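Local coordinates for protein polysaccharide deacetylase (Ammonifex degensii, PDB 4WCJ) that probably removes N-acetyl groups from the polysaccharide poly-beta-1,6-N-acetyl-D-glucosamine, as a zinc-dependent member of carbohydrate esterase family 4, at residues G155-D160 / Y203-Y208; F97-L102 / F122-Q127; Y159-W164 / R180-D185. All coordinates share one frame; numbering follows the deposited sequence.

In the fold
The three contacts each bring one ligand to the same zinc ion: His-157 in contact 1, Asp-99 in contact 2 and His-162 in contact 3. Contacts 1 and 2 are buried and lie at strand ends of the curled parallel sheet, where neighbouring strands 119-123 and 152-156 tie them together; their backbones are joined by strand hydrogen bonds, and polar side chains turn to the metal. Contact 3 lies farther out, about 17 Å from the chain's centre to its own, and is partly buried. It shares Tyr-159 and Asp-160 with contact 1, but pairs a loop with helix 179-197, so a carboxylate gripping backbone N-H groups and leucine packing replace strand pairing.

Contact 1: residues G155-D160 / Y203-Y208. With ZN (zinc ion), chain B.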
loop_
_atom_site.group_PDB
_atom_site.type_symbol
_atom_site.label_atom_id
_atom_site.label_comp_id
_atom_site.label_asym_id
_atom_site.label_seq_id
_atom_site.Cartn_x
_atom_site.Cartn_y
_atom_site.Cartn_z
ATOM N N GLY A 155 0.947 -4.262 -5.995
ATOM C CA GLY A 155 -0.192 -3.524 -6.512
ATOM C C GLY A 155 0.305 -2.348 -7.333
ATOM O O GLY A 155 1.508 -2.112 -7.413
ATOM N N LEU A 156 -0.620 -1.622 -7.957
ATOM C CA LEU A 156 -0.244 -0.501 -8.821
ATOM C C LEU A 156 -0.447 0.853 -8.120
ATOM O O LEU A 156 -1.445 1.068 -7.434
ATOM C CB LEU A 156 -1.046 -0.560 -10.129
ATOM C CG LEU A 156 -0.717 0.472 -11.219
ATOM C CD1 LEU A 156 0.686 0.284 -11.780
ATOM C CD2 LEU A 156 -1.756 0.420 -12.339
ATOM N N HIS A 157 0.518 1.749 -8.319
ATOM C CA HIS A 157 0.552 3.084 -7.723
ATOM C C HIS A 157 0.693 4.070 -8.889
ATOM O O HIS A 157 1.545 4.946 -8.876
ATOM C CB HIS A 157 1.727 3.181 -6.732
ATOM C CG HIS A 157 1.615 4.273 -5.705
ATOM N ND1 HIS A 157 0.427 4.622 -5.097
ATOM C CD2 HIS A 157 2.567 5.061 -5.144
ATOM C CE1 HIS A 157 0.647 5.589 -4.225
ATOM N NE2 HIS A 157 1.939 5.872 -4.231
ATOM N N THR A 158 -0.181 3.901 -9.887
ATOM C CA THR A 158 -0.045 4.437 -11.261
ATOM C C THR A 158 1.186 3.882 -11.978
ATOM O O THR A 158 2.078 3.297 -11.352
ATOM C CB THR A 158 0.016 6.009 -11.339
ATOM O OG1 THR A 158 1.324 6.483 -10.981
ATOM C CG2 THR A 158 -1.040 6.652 -10.466
ATOM N N TYR A 159 1.212 4.041 -13.302
ATOM C CA TYR A 159 2.425 3.771 -14.079
ATOM C C TYR A 159 3.430 4.919 -13.946
ATOM O O TYR A 159 4.588 4.721 -13.555
ATOM C CB TYR A 159 2.097 3.548 -15.563
ATOM C CG TYR A 159 3.324 3.258 -16.409
ATOM C CD1 TYR A 159 3.840 1.972 -16.498
ATOM C CD2 TYR A 159 3.970 4.269 -17.108
ATOM C CE1 TYR A 159 4.964 1.705 -17.259
ATOM C CE2 TYR A 159 5.098 4.005 -17.875
ATOM C CZ TYR A 159 5.586 2.720 -17.939
ATOM O OH TYR A 159 6.704 2.447 -18.694
ATOM N N ASP A 160 2.996 6.122 -14.297
ATOM C CA ASP A 160 3.857 7.298 -14.156
ATOM C C ASP A 160 3.017 8.567 -14.043
ATOM O O ASP A 160 3.136 9.496 -14.853
ATOM C CB ASP A 160 4.835 7.389 -15.332
ATOM C CG ASP A 160 5.897 8.466 -15.138
ATOM O OD1 ASP A 160 6.215 8.809 -13.975
ATOM O OD2 ASP A 160 6.410 8.970 -16.158
ATOM N N TYR A 203 -5.003 -4.874 -6.980
ATOM C CA TYR A 203 -5.005 -3.806 -5.984
ATOM C C TYR A 203 -4.370 -2.506 -6.455
ATOM O O TYR A 203 -3.310 -2.514 -7.078
ATOM C CB TYR A 203 -4.293 -4.299 -4.725
ATOM C CG TYR A 203 -4.811 -5.643 -4.279
ATOM C CD1 TYR A 203 -6.169 -5.852 -4.114
ATOM C CD2 TYR A 203 -3.950 -6.709 -4.052
ATOM C CE1 TYR A 203 -6.668 -7.080 -3.724
ATOM C CE2 TYR A 203 -4.437 -7.935 -3.660
ATOM C CZ TYR A 203 -5.796 -8.117 -3.496
ATOM O OH TYR A 203 -6.281 -9.356 -3.108
ATOM N N PHE A 204 -5.008 -1.385 -6.113
ATOM C CA PHE A 204 -4.526 -0.066 -6.514
ATOM C C PHE A 204 -4.488 0.894 -5.328
ATOM O O PHE A 204 -5.386 0.881 -4.484
ATOM C CB PHE A 204 -5.423 0.513 -7.622
ATOM C CG PHE A 204 -4.923 1.815 -8.199
ATOM C CD1 PHE A 204 -5.229 3.033 -7.595
ATOM C CD2 PHE A 204 -4.185 1.822 -9.369
ATOM C CE1 PHE A 204 -4.776 4.214 -8.131
ATOM C CE2 PHE A 204 -3.732 3.012 -9.910
ATOM C CZ PHE A 204 -4.021 4.202 -9.293
ATOM N N ALA A 205 -3.450 1.726 -5.276
ATOM C CA ALA A 205 -3.338 2.782 -4.261
ATOM C C ALA A 205 -3.170 4.135 -4.930
ATOM O O ALA A 205 -2.292 4.316 -5.778
ATOM C CB ALA A 205 -2.175 2.513 -3.321
ATOM N N TYR A 206 -4.020 5.083 -4.548
ATOM C CA TYR A 206 -3.934 6.444 -5.076
ATOM C C TYR A 206 -2.717 7.174 -4.537
ATOM O O TYR A 206 -2.539 7.258 -3.321
ATOM C CB TYR A 206 -5.177 7.253 -4.708
ATOM C CG TYR A 206 -6.438 6.949 -5.493
ATOM C CD1 TYR A 206 -6.496 7.159 -6.868
ATOM C CD2 TYR A 206 -7.583 6.493 -4.853
ATOM C CE1 TYR A 206 -7.649 6.896 -7.585
ATOM C CE2 TYR A 206 -8.745 6.233 -5.566
ATOM C CZ TYR A 206 -8.772 6.435 -6.930
ATOM O OH TYR A 206 -9.931 6.188 -7.638
ATOM N N PRO A 207 -1.887 7.720 -5.434
ATOM C CA PRO A 207 -0.863 8.654 -4.959
ATOM C C PRO A 207 -1.541 9.845 -4.291
ATOM O O PRO A 207 -2.579 10.314 -4.783
ATOM C CB PRO A 207 -0.128 9.061 -6.237
ATOM C CG PRO A 207 -0.416 7.951 -7.212
ATOM C CD PRO A 207 -1.818 7.508 -6.887
ATOM N N TYR A 208 -0.979 10.270 -3.161
ATOM C CA TYR A 208 -1.469 11.384 -2.339
ATOM C C TYR A 208 -2.782 11.024 -1.638
ATOM O O TYR A 208 -3.327 11.824 -0.886
ATOM C CB TYR A 208 -1.600 12.669 -3.176
ATOM C CG TYR A 208 -0.348 12.947 -3.977
ATOM C CD1 TYR A 208 0.836 13.341 -3.352
ATOM C CD2 TYR A 208 -0.336 12.774 -5.353
ATOM C CE1 TYR A 208 1.995 13.565 -4.087
ATOM C CE2 TYR A 208 0.814 13.003 -6.092
ATOM C CZ TYR A 208 1.967 13.391 -5.459
ATOM O OH TYR A 208 3.083 13.604 -6.225
HETATM ZN ZN ZN B . 3.196 7.340 -3.311
HETATM O O HOH W 1 4.484 8.626 -2.001
HETATM O O HOH W 2 2.223 7.179 -1.228
#
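Leu-156 is tied to strand 203-205 by two backbone hydrogen bonds: Leu-156 N to Tyr-203 O, and Ala-205 N to Leu-156 O, both 3.0 Å. Gly-155 suits its place because a CB would run into Tyr-203 O. The Phe-204 ring packs back toward 155-160, its CG anti to the backbone N (chi1 -174°); Leu-156 O stands over one face, off centre, 3.4 Å from Phe-204 CD2, and Leu-156 CB meets this CD2 at 4.0 Å. Thr-158 CG2 meets Pro-207 CG at 3.6 Å. The single backbone bridge, Leu-156 with Phe-204, joins strand 152-156 to strand 203-205 and so closes the curled sheet into the deacetylase's beta/alpha barrel. The polar part of the contact centres on His-157, whose imidazole uses both nitrogens: NE2 binds the zinc at 2.1 Å, while ND1 donates to Ala-205 O at 2.8 Å, near the ring plane but 55° out of the carbonyl plane. Bond and metal together hold the ring's rotation, and the bond probably makes NE2 a stronger ligand. Pro-207, rigid and apolar, lays CG over one face of this imidazole, 19° off the ring normal, in a CH-pi contact; Asp-99, His-162 and two waters complete the metal site.

Contact 2: residues F97-L102 / F122-Q127. With ZN (zinc ion), chain B.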
loop_
_atom_site.group_PDB
_atom_site.type_symbol
_atom_site.label_atom_id
_atom_site.label_comp_id
_atom_site.label_asym_id
_atom_site.label_seq_id
_atom_site.Cartn_x
_atom_site.Cartn_y
_atom_site.Cartn_z
ATOM N N PHE A 97 3.333 -0.853 1.536
ATOM C CA PHE A 97 4.339 0.139 1.175
ATOM C C PHE A 97 3.976 0.811 -0.140
ATOM O O PHE A 97 3.563 0.126 -1.078
ATOM C CB PHE A 97 5.721 -0.503 1.030
ATOM C CG PHE A 97 6.388 -0.808 2.332
ATOM C CD1 PHE A 97 6.006 -1.903 3.079
ATOM C CD2 PHE A 97 7.401 0.008 2.806
ATOM C CE1 PHE A 97 6.626 -2.188 4.276
ATOM C CE2 PHE A 97 8.023 -0.271 4.007
ATOM C CZ PHE A 97 7.631 -1.363 4.744
ATOM N N ASP A 98 4.151 2.130 -0.210
ATOM C CA ASP A 98 3.942 2.898 -1.449
ATOM C C ASP A 98 5.236 3.383 -2.086
ATOM O O ASP A 98 6.093 3.895 -1.386
ATOM C CB ASP A 98 3.072 4.133 -1.192
ATOM C CG ASP A 98 1.605 3.799 -1.039
ATOM O OD1 ASP A 98 1.251 2.596 -1.034
ATOM O OD2 ASP A 98 0.808 4.750 -0.908
ATOM N N ASP A 99 5.318 3.206 -3.410
ATOM C CA ASP A 99 6.215 3.874 -4.383
ATOM C C ASP A 99 7.169 2.902 -5.089
ATOM O O ASP A 99 7.140 2.786 -6.318
ATOM C CB ASP A 99 7.032 5.015 -3.762
ATOM C CG ASP A 99 6.163 6.195 -3.373
ATOM O OD1 ASP A 99 4.967 6.153 -3.690
ATOM O OD2 ASP A 99 6.672 7.144 -2.742
ATOM N N GLY A 100 8.013 2.215 -4.323
ATOM C CA GLY A 100 8.952 1.282 -4.915
ATOM C C GLY A 100 10.370 1.473 -4.405
ATOM O O GLY A 100 11.325 0.975 -5.010
ATOM N N ASP A 101 10.514 2.194 -3.294
ATOM C CA ASP A 101 11.843 2.539 -2.797
ATOM C C ASP A 101 12.728 1.309 -2.572
ATOM O O ASP A 101 12.260 0.280 -2.097
ATOM C CB ASP A 101 11.747 3.336 -1.502
ATOM C CG ASP A 101 13.052 4.022 -1.153
ATOM O OD1 ASP A 101 13.354 5.070 -1.767
ATOM O OD2 ASP A 101 13.784 3.526 -0.274
ATOM N N LEU A 102 14.008 1.435 -2.915
ATOM C CA LEU A 102 14.973 0.358 -2.728
ATOM C C LEU A 102 15.026 -0.123 -1.281
ATOM O O LEU A 102 15.302 -1.292 -1.022
ATOM C CB LEU A 102 16.365 0.813 -3.173
ATOM C CG LEU A 102 17.496 -0.204 -3.017
ATOM C CD1 LEU A 102 17.161 -1.504 -3.751
ATOM C CD2 LEU A 102 18.816 0.377 -3.498
ATOM N N PHE A 122 2.790 -1.333 -3.325
ATOM C CA PHE A 122 2.220 -0.556 -4.419
ATOM C C PHE A 122 3.323 0.178 -5.172
ATOM O O PHE A 122 3.865 1.149 -4.665
ATOM C CB PHE A 122 1.200 0.454 -3.889
ATOM C CG PHE A 122 -0.005 -0.170 -3.228
ATOM C CD1 PHE A 122 -1.074 -0.626 -3.990
ATOM C CD2 PHE A 122 -0.083 -0.277 -1.844
ATOM C CE1 PHE A 122 -2.194 -1.173 -3.376
ATOM C CE2 PHE A 122 -1.200 -0.831 -1.230
ATOM C CZ PHE A 122 -2.253 -1.276 -1.998
ATOM N N VAL A 123 3.649 -0.266 -6.379
ATOM C CA VAL A 123 4.751 0.350 -7.099
ATOM C C VAL A 123 4.319 1.284 -8.229
ATOM O O VAL A 123 3.295 1.075 -8.884
ATOM C CB VAL A 123 5.708 -0.723 -7.661
ATOM C CG1 VAL A 123 6.181 -1.642 -6.530
ATOM C CG2 VAL A 123 5.053 -1.571 -8.766
ATOM N N ILE A 124 5.102 2.337 -8.412
ATOM C CA ILE A 124 5.003 3.210 -9.571
ATOM C C ILE A 124 5.691 2.473 -10.706
ATOM O O ILE A 124 6.915 2.529 -10.850
ATOM C CB ILE A 124 5.664 4.563 -9.340
ATOM C CG1 ILE A 124 5.160 5.184 -8.037
ATOM C CG2 ILE A 124 5.376 5.480 -10.515
ATOM C CD1 ILE A 124 5.984 6.334 -7.569
ATOM N N ALA A 125 4.907 1.748 -11.500
ATOM C CA ALA A 125 5.482 0.729 -12.377
ATOM C C ALA A 125 6.472 1.306 -13.375
ATOM O O ALA A 125 7.437 0.638 -13.734
ATOM C CB ALA A 125 4.361 -0.042 -13.112
ATOM N N GLY A 126 6.246 2.546 -13.809
ATOM C CA GLY A 126 7.127 3.190 -14.764
ATOM C C GLY A 126 8.410 3.763 -14.176
ATOM O O GLY A 126 9.285 4.207 -14.918
ATOM N N GLN A 127 8.524 3.757 -12.849
ATOM C CA GLN A 127 9.724 4.279 -12.182
ATOM C C GLN A 127 10.561 3.167 -11.559
ATOM O O GLN A 127 11.633 3.421 -11.008
ATOM C CB GLN A 127 9.351 5.310 -11.106
ATOM C CG GLN A 127 8.752 6.593 -11.645
ATOM C CD GLN A 127 9.698 7.331 -12.573
ATOM O OE1 GLN A 127 10.926 7.225 -12.444
ATOM N NE2 GLN A 127 9.136 8.098 -13.507
HETATM ZN ZN ZN B . 3.196 7.340 -3.311
HETATM O O HOH W 2 2.223 7.179 -1.228
HETATM O O HOH W 1 4.484 8.626 -2.001
#
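Phe-122 and Asp-98 lie side by side and point the same way, with ring and carboxylate planes 88° apart. Asp-98 OD1 comes to Phe-122 CD2 at 3.3 Å, approaching the ring obliquely, while the carbonyl oxygen of Phe-97 sits at the ring's edge, near its plane. Beyond the two segments the rings of Phe-228 and Phe-122 meet, and Tyr-203 and Ala-205 also pack on Phe-122, so a large aromatic fills this inner position well. The other Asp-98 oxygen, OD2, forms a salt bridge with Arg-245 and accepts a hydrogen bond from zinc-bound water 2 at 2.8 Å.

Asp-99 projects to the other face of the strand pair. With CG beside the backbone N (chi1 -68°), its carboxylate reaches the metal through one oxygen: OD1 binds the zinc at 2.2 Å, and OD2 takes a hydrogen bond from water 1 at 2.7 Å. Ile-124 runs alongside, its CD1 4.0 Å from Asp-99 OD1, flanking the ligand with hydrocarbon.

The backbones are parallel: Phe-122 N donates to Phe-97 O and Phe-122 O accepts from Asp-99 N, the two residues flanking Asp-98. Asp-99 then departs from strand geometry (phi 118°), yet its carbonyl oxygen still accepts Ile-124 N at 3.0 Å. Gly-100 fits next because a side chain would jam against that same carbonyl. Strand 91-99, helix 102-114 and strand 119-123 form a beta-alpha-beta unit, and the Phe-Asp-Asp-Gly run at its first strand end matches the aspartate metal motif of family 4 carbohydrate esterases.

Contact 3: residues Y159-W164 / R180-D185; sequences YDLHYW and RLFAED. With ZN (zinc ion), chain B.
Tyr-159 and Asp-185 bring the loop 159-164 closest to helix 179-197, their CA atoms 5.7 Å apart, and the loop turns two successive backbone N-H groups to the helix side chain. Asp-185 accepts both: OD1 takes Tyr-159 N at 2.8 Å, on the syn side but 29° out of the carboxylate plane, and OD2 takes Asp-160 N at 2.9 Å on its syn lone pair. CG lies anti to the backbone N (chi1 180°), which extends the carboxylate away from the helix, and the two bonds hold it against turning. A leucine here would probably leave both loop N-H groups without their acceptor and let the loop shift. A short aspartate fits because the helix lies so near.

The loop carries the second zinc histidine of the deacetylase site. After Leu-161 it bends in an inverse gamma turn centred on His-162, whose NE2 binds the metal at 2.2 Å.

Leu-161 packs on the helix. It slides past Asp-185 in the opposite direction, its CG 3.6 Å from OD2 and its CD1 against CB of that aspartate and near Phe-182, while Leu-161 CD2 crosses to Leu-181 CD2 at 3.8 Å. Separately, Tyr-159 CB touches Asp-185 OD2 at 3.4 Å, an oxygen that lies at the edge of the tyrosine ring. Within the loop, Tyr-163 OH donates to Asp-160 OD1 at 2.8 Å, and Gln-127 bonds to the same oxygen.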
loop_
_atom_site.group_PDB
_atom_site.type_symbol
_atom_site.label_atom_id
_atom_site.label_comp_id
_atom_site.label_asym_id
_atom_site.label_seq_id
_atom_site.Cartn_x
_atom_site.Cartn_y
_atom_site.Cartn_z
ATOM N N TYR A 159 1.212 4.041 -13.302
ATOM C CA TYR A 159 2.425 3.771 -14.079
ATOM C C TYR A 159 3.430 4.919 -13.946
ATOM O O TYR A 159 4.588 4.721 -13.555
ATOM C CB TYR A 159 2.097 3.548 -15.563
ATOM C CG TYR A 159 3.324 3.258 -16.409
ATOM C CD1 TYR A 159 3.840 1.972 -16.498
ATOM C CD2 TYR A 159 3.970 4.269 -17.108
ATOM C CE1 TYR A 159 4.964 1.705 -17.259
ATOM C CE2 TYR A 159 5.098 4.005 -17.875
ATOM C CZ TYR A 159 5.586 2.720 -17.939
ATOM O OH TYR A 159 6.704 2.447 -18.694
ATOM N N ASP A 160 2.996 6.122 -14.297
ATOM C CA ASP A 160 3.857 7.298 -14.156
ATOM C C ASP A 160 3.017 8.567 -14.043
ATOM O O ASP A 160 3.136 9.496 -14.853
ATOM C CB ASP A 160 4.835 7.389 -15.332
ATOM C CG ASP A 160 5.897 8.466 -15.138
ATOM O OD1 ASP A 160 6.215 8.809 -13.975
ATOM O OD2 ASP A 160 6.410 8.970 -16.158
ATOM N N LEU A 161 2.170 8.608 -13.021
ATOM C CA LEU A 161 1.322 9.769 -12.780
ATOM C C LEU A 161 1.402 10.213 -11.322
ATOM O O LEU A 161 0.481 10.834 -10.803
ATOM C CB LEU A 161 -0.138 9.469 -13.167
ATOM C CG LEU A 161 -0.521 9.692 -14.629
ATOM C CD1 LEU A 161 -2.015 9.488 -14.838
ATOM C CD2 LEU A 161 -0.118 11.090 -15.091
ATOM N N HIS A 162 2.518 9.901 -10.669
ATOM C CA HIS A 162 2.728 10.275 -9.275
ATOM C C HIS A 162 3.299 11.681 -9.182
ATOM O O HIS A 162 4.419 11.902 -8.690
ATOM C CB HIS A 162 3.658 9.276 -8.596
ATOM C CG HIS A 162 3.527 9.238 -7.106
ATOM N ND1 HIS A 162 3.767 10.332 -6.306
ATOM C CD2 HIS A 162 3.210 8.218 -6.269
ATOM C CE1 HIS A 162 3.595 9.994 -5.039
ATOM N NE2 HIS A 162 3.241 8.726 -4.993
ATOM N N TYR A 163 2.521 12.639 -9.663
ATOM C CA TYR A 163 2.942 14.025 -9.690
ATOM C C TYR A 163 1.867 14.920 -9.095
ATOM O O TYR A 163 0.664 14.649 -9.229
ATOM C CB TYR A 163 3.263 14.456 -11.122
ATOM C CG TYR A 163 4.336 13.619 -11.783
ATOM C CD1 TYR A 163 5.679 13.889 -11.570
ATOM C CD2 TYR A 163 4.004 12.560 -12.617
ATOM C CE1 TYR A 163 6.666 13.130 -12.171
ATOM C CE2 TYR A 163 4.987 11.786 -13.221
ATOM C CZ TYR A 163 6.318 12.079 -12.992
ATOM O OH TYR A 163 7.301 11.324 -13.590
ATOM N N TRP A 164 2.318 15.987 -8.444
ATOM C CA TRP A 164 1.442 16.934 -7.770
ATOM C C TRP A 164 1.445 18.292 -8.468
ATOM O O TRP A 164 2.506 18.835 -8.777
ATOM C CB TRP A 164 1.873 17.091 -6.307
ATOM C CG TRP A 164 1.027 18.046 -5.531
ATOM C CD1 TRP A 164 1.240 19.384 -5.360
ATOM C CD2 TRP A 164 -0.169 17.734 -4.814
ATOM N NE1 TRP A 164 0.243 19.925 -4.583
ATOM C CE2 TRP A 164 -0.634 18.930 -4.234
ATOM C CE3 TRP A 164 -0.897 16.556 -4.610
ATOM C CZ2 TRP A 164 -1.793 18.984 -3.460
ATOM C CZ3 TRP A 164 -2.045 16.612 -3.840
ATOM C CH2 TRP A 164 -2.483 17.819 -3.276
ATOM N N ARG A 180 -9.116 10.519 -19.269
ATOM C CA ARG A 180 -8.568 9.679 -20.328
ATOM C C ARG A 180 -7.129 9.279 -20.008
ATOM O O ARG A 180 -6.775 8.097 -20.069
ATOM C CB ARG A 180 -8.634 10.412 -21.669
ATOM C CG ARG A 180 -7.955 9.707 -22.835
ATOM C CD ARG A 180 -8.088 10.564 -24.088
ATOM N NE ARG A 180 -7.344 10.043 -25.233
ATOM C CZ ARG A 180 -7.353 10.605 -26.438
ATOM N NH1 ARG A 180 -6.651 10.072 -27.430
ATOM N NH2 ARG A 180 -8.069 11.703 -26.654
ATOM N N LEU A 181 -6.313 10.272 -19.661
ATOM C CA LEU A 181 -4.917 10.050 -19.300
ATOM C C LEU A 181 -4.800 9.072 -18.140
ATOM O O LEU A 181 -3.896 8.230 -18.112
ATOM C CB LEU A 181 -4.237 11.378 -18.946
ATOM C CG LEU A 181 -2.848 11.297 -18.298
ATOM C CD1 LEU A 181 -1.827 10.693 -19.256
ATOM C CD2 LEU A 181 -2.375 12.659 -17.786
ATOM N N PHE A 182 -5.717 9.180 -17.182
ATOM C CA PHE A 182 -5.682 8.291 -16.024
ATOM C C PHE A 182 -6.008 6.858 -16.418
ATOM O O PHE A 182 -5.420 5.906 -15.896
ATOM C CB PHE A 182 -6.654 8.754 -14.941
ATOM C CG PHE A 182 -6.678 7.856 -13.738
ATOM C CD1 PHE A 182 -5.668 7.930 -12.788
ATOM C CD2 PHE A 182 -7.694 6.930 -13.561
ATOM C CE1 PHE A 182 -5.674 7.102 -11.682
ATOM C CE2 PHE A 182 -7.712 6.105 -12.462
ATOM C CZ PHE A 182 -6.692 6.182 -11.516
ATOM N N ALA A 183 -6.959 6.715 -17.334
ATOM C CA ALA A 183 -7.367 5.398 -17.797
ATOM C C ALA A 183 -6.225 4.727 -18.552
ATOM O O ALA A 183 -5.962 3.540 -18.359
ATOM C CB ALA A 183 -8.602 5.498 -18.669
ATOM N N GLU A 184 -5.548 5.496 -19.404
ATOM C CA GLU A 184 -4.485 4.953 -20.242
ATOM C C GLU A 184 -3.282 4.558 -19.393
ATOM O O GLU A 184 -2.676 3.503 -19.602
ATOM C CB GLU A 184 -4.084 5.964 -21.319
ATOM C CG GLU A 184 -5.010 5.930 -22.535
ATOM C CD GLU A 184 -5.089 7.255 -23.273
ATOM O OE1 GLU A 184 -4.567 8.270 -22.754
ATOM O OE2 GLU A 184 -5.684 7.278 -24.377
ATOM N N ASP A 185 -2.957 5.407 -18.426
ATOM C CA ASP A 185 -1.852 5.145 -17.507
ATOM C C ASP A 185 -2.106 3.893 -16.680
ATOM O O ASP A 185 -1.213 3.069 -16.485
ATOM C CB ASP A 185 -1.648 6.350 -16.593
ATOM C CG ASP A 185 -0.521 6.155 -15.607
ATOM O OD1 ASP A 185 -0.788 5.621 -14.511
ATOM O OD2 ASP A 185 0.619 6.555 -15.923
HETATM ZN ZN ZN B . 3.196 7.340 -3.311
HETATM O O HOH W 1 4.484 8.626 -2.001
HETATM O O HOH W 2 2.223 7.179 -1.228
#